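Local coordinates for protein Vpx (Simian immunodeficiency virus, PDB 4CC9) that redirects the host CUL4A-DDB1 E3 ubiquitin ligase through DCAF-1 so that SAMHD1 is degraded, and helps the viral pre-integration complex enter the nucleus, at residues V44-R49 / K92-L97. Numbering follows the deposited sequence.
Sequences VNHLPR and KGCRCL. With ZN (zinc ion), chain F.
H46 and the two cysteines C94 and C96 meet through a shared zinc ion. Metal bonds carry the contact: H46 ND1 lies 2.0 Å from the zinc, and C94 SG and C96 SG each sit 2.3 Å from it. H89, on helix 71-91, supplies the fourth ligand through NE2, and its ring meets that of H46 at a steep angle. H46 CG stands beside the backbone N, which places the ring near the metal, and the second torsion, -89°, turns ND1 rather than CD2 to it.

The two sulfurs approach that ring differently. C94 SG comes in at the edge, 85° off the ring normal and 3.3 Å from H46 ND1, whereas C96 SG takes an oblique position 3.6 Å from the same nitrogen. Apart from the metal bonds, direct contact is slight: N45 O lies 3.6 Å from CB of the poorly ordered C96, and no hydrogen bond joins the two segments.

Within 92-97, C96 N donates to C94 SG over 3.6 Å, fairly straight at 154°, giving this sulfur a second partner besides zinc. Only 157 Å² is buried in total, consistent with the metal, more than packing, making the link. This is a His2Cys2 zinc site with a Cys-X-Cys pair, tying the loop between helices 25-43 and 49-66 to the chain after helix 71-91 in the three-helix fold of Vpx.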
ATOM      1  N   VAL B  44       9.677   9.284 -17.116  1.00 30.05           N
ATOM      2  CA  VAL B  44       9.949   9.094 -18.544  1.00 32.04           C
ATOM      3  C   VAL B  44      10.547   7.713 -18.839  1.00 41.33           C
ATOM      4  O   VAL B  44      10.605   7.307 -19.989  1.00 49.97           O
ATOM      5  CB  VAL B  44      10.824  10.224 -19.178  1.00 25.73           C
ATOM      6  CG1 VAL B  44      10.032  11.520 -19.323  1.00 25.09           C
ATOM      7  CG2 VAL B  44      12.103  10.463 -18.376  1.00 24.26           C
ATOM      8  N   ASN B  45      10.965   6.987 -17.805  1.00 44.02           N
ATOM      9  CA  ASN B  45      11.418   5.605 -17.985  1.00 39.35           C
ATOM     10  C   ASN B  45      10.299   4.569 -17.841  1.00 40.19           C
ATOM     11  O   ASN B  45      10.553   3.371 -17.928  1.00 47.97           O
ATOM     12  CB  ASN B  45      12.530   5.262 -16.989  1.00 37.80           C
ATOM     13  CG  ASN B  45      13.749   6.153 -17.142  1.00 47.91           C
ATOM     14  OD1 ASN B  45      14.043   6.636 -18.232  1.00 53.92           O
ATOM     15  ND2 ASN B  45      14.471   6.366 -16.044  1.00 47.82           N
ATOM     16  N   HIS B  46       9.067   5.022 -17.612  1.00 33.85           N
ATOM     17  CA  HIS B  46       7.950   4.103 -17.379  1.00 26.81           C
ATOM     18  C   HIS B  46       6.718   4.486 -18.183  1.00 32.60           C
ATOM     19  O   HIS B  46       5.978   3.622 -18.644  1.00 38.89           O
ATOM     20  CB  HIS B  46       7.566   4.075 -15.894  1.00 20.67           C
ATOM     21  CG  HIS B  46       8.657   3.585 -14.996  1.00 33.41           C
ATOM     22  ND1 HIS B  46       8.822   2.248 -14.684  1.00 40.40           N
ATOM     23  CD2 HIS B  46       9.631   4.250 -14.336  1.00 36.40           C
ATOM     24  CE1 HIS B  46       9.855   2.114 -13.874  1.00 40.98           C
ATOM     25  NE2 HIS B  46      10.364   3.311 -13.647  1.00 44.39           N
ATOM     26  N   LEU B  47       6.482   5.786 -18.324  1.00 29.60           N
ATOM     27  CA  LEU B  47       5.267   6.269 -18.965  1.00 26.85           C
ATOM     28  C   LEU B  47       5.641   6.900 -20.293  1.00 27.55           C
ATOM     29  O   LEU B  47       6.766   7.384 -20.446  1.00 28.28           O
ATOM     30  CB  LEU B  47       4.561   7.296 -18.068  1.00 27.14           C
ATOM     31  CG  LEU B  47       4.350   6.882 -16.606  1.00 30.70           C
ATOM     32  CD1 LEU B  47       3.702   7.987 -15.814  1.00 30.40           C
ATOM     33  CD2 LEU B  47       3.511   5.611 -16.511  1.00 29.56           C
ATOM     34  N   PRO B  48       4.711   6.883 -21.263  1.00 30.49           N
ATOM     35  CA  PRO B  48       4.964   7.569 -22.539  1.00 32.96           C
ATOM     36  C   PRO B  48       5.221   9.059 -22.333  1.00 37.41           C
ATOM     37  O   PRO B  48       4.416   9.749 -21.699  1.00 41.58           O
ATOM     38  CB  PRO B  48       3.674   7.338 -23.348  1.00 33.07           C
ATOM     39  CG  PRO B  48       2.677   6.707 -22.406  1.00 29.41           C
ATOM     40  CD  PRO B  48       3.460   6.101 -21.277  1.00 29.96           C
ATOM     41  N   ARG B  49       6.348   9.529 -22.864  1.00 40.13           N
ATOM     42  CA  ARG B  49       6.783  10.913 -22.731  1.00 40.98           C
ATOM     43  C   ARG B  49       5.705  11.926 -23.098  1.00 44.32           C
ATOM     44  O   ARG B  49       5.600  12.980 -22.476  1.00 52.28           O
ATOM     45  CB  ARG B  49       8.022  11.148 -23.593  1.00 38.17           C
ATOM     46  CG  ARG B  49       8.870  12.346 -23.185  1.00 39.90           C
ATOM     47  CD  ARG B  49      10.172  12.352 -23.958  1.00 40.77           C
ATOM     48  NE  ARG B  49      10.494  13.677 -24.481  1.00 51.89           N
ATOM     49  CZ  ARG B  49      11.384  14.494 -23.929  1.00 58.55           C
ATOM     50  NH1 ARG B  49      12.041  14.113 -22.838  1.00 56.37           N
ATOM     51  NH2 ARG B  49      11.622  15.686 -24.467  1.00 58.60           N
ATOM     52  N   LYS B  92       0.485  -2.665 -11.442  1.00 48.82           N
ATOM     53  CA  LYS B  92       0.369  -3.645 -12.517  1.00 48.36           C
ATOM     54  C   LYS B  92       1.612  -4.527 -12.647  1.00 45.57           C
ATOM     55  O   LYS B  92       1.548  -5.619 -13.212  1.00 38.84           O
ATOM     56  CB  LYS B  92       0.086  -2.960 -13.856  1.00 46.23           C
ATOM     57  CG  LYS B  92      -1.338  -2.485 -13.997  1.00 47.35           C
ATOM     58  CD  LYS B  92      -1.584  -1.978 -15.396  1.00 51.64           C
ATOM     59  CE  LYS B  92      -0.581  -0.918 -15.777  1.00 53.32           C
ATOM     60  NZ  LYS B  92      -1.066  -0.144 -16.948  1.00 59.52           N
ATOM     61  N   GLY B  93       2.740  -4.055 -12.127  1.00 44.02           N
ATOM     62  CA  GLY B  93       3.973  -4.807 -12.241  1.00 45.01           C
ATOM     63  C   GLY B  93       4.812  -4.230 -13.352  1.00 54.84           C
ATOM     64  O   GLY B  93       4.330  -4.015 -14.475  1.00 59.23           O
ATOM     65  N   CYS B  94       6.078  -3.992 -13.042  1.00 62.54           N
ATOM     66  CA  CYS B  94       6.936  -3.202 -13.910  1.00 68.77           C
ATOM     67  C   CYS B  94       8.237  -3.911 -14.276  1.00 75.94           C
ATOM     68  O   CYS B  94       9.091  -4.153 -13.415  1.00 74.54           O
ATOM     69  CB  CYS B  94       7.232  -1.863 -13.231  1.00 64.60           C
ATOM     70  SG  CYS B  94       8.592  -0.938 -13.932  1.00 64.25           S
ATOM     71  N   ARG B  95       8.373  -4.241 -15.560  1.00 79.10           N
ATOM     72  CA  ARG B  95       9.625  -4.752 -16.107  1.00 79.43           C
ATOM     73  C   ARG B  95      10.217  -3.743 -17.097  1.00 82.50           C
ATOM     74  O   ARG B  95      10.592  -4.099 -18.218  1.00 75.91           O
ATOM     75  CB  ARG B  95       9.406  -6.104 -16.790  1.00 81.36           C
ATOM     76  N   CYS B  96      10.300  -2.485 -16.675  1.00 86.62           N
ATOM     77  CA  CYS B  96      10.808  -1.420 -17.532  1.00 87.98           C
ATOM     78  C   CYS B  96      12.333  -1.344 -17.517  1.00 86.52           C
ATOM     79  O   CYS B  96      12.967  -1.543 -16.481  1.00 83.30           O
ATOM     80  CB  CYS B  96      10.213  -0.072 -17.120  1.00 85.63           C
ATOM     81  SG  CYS B  96       8.508   0.188 -17.663  1.00 60.39           S
ATOM     82  N   LEU B  97      12.912  -1.050 -18.677  1.00 84.04           N
ATOM     83  CA  LEU B  97      14.357  -0.904 -18.809  1.00 82.14           C
ATOM     84  C   LEU B  97      14.863   0.353 -18.106  1.00 86.12           C
ATOM     85  O   LEU B  97      15.815   0.296 -17.325  1.00 88.77           O
ATOM     86  CB  LEU B  97      14.754  -0.874 -20.286  1.00 79.05           C
TER
HETATM   87 ZN    ZN F1112       7.928   0.651 -15.471  1.00 43.85          ZN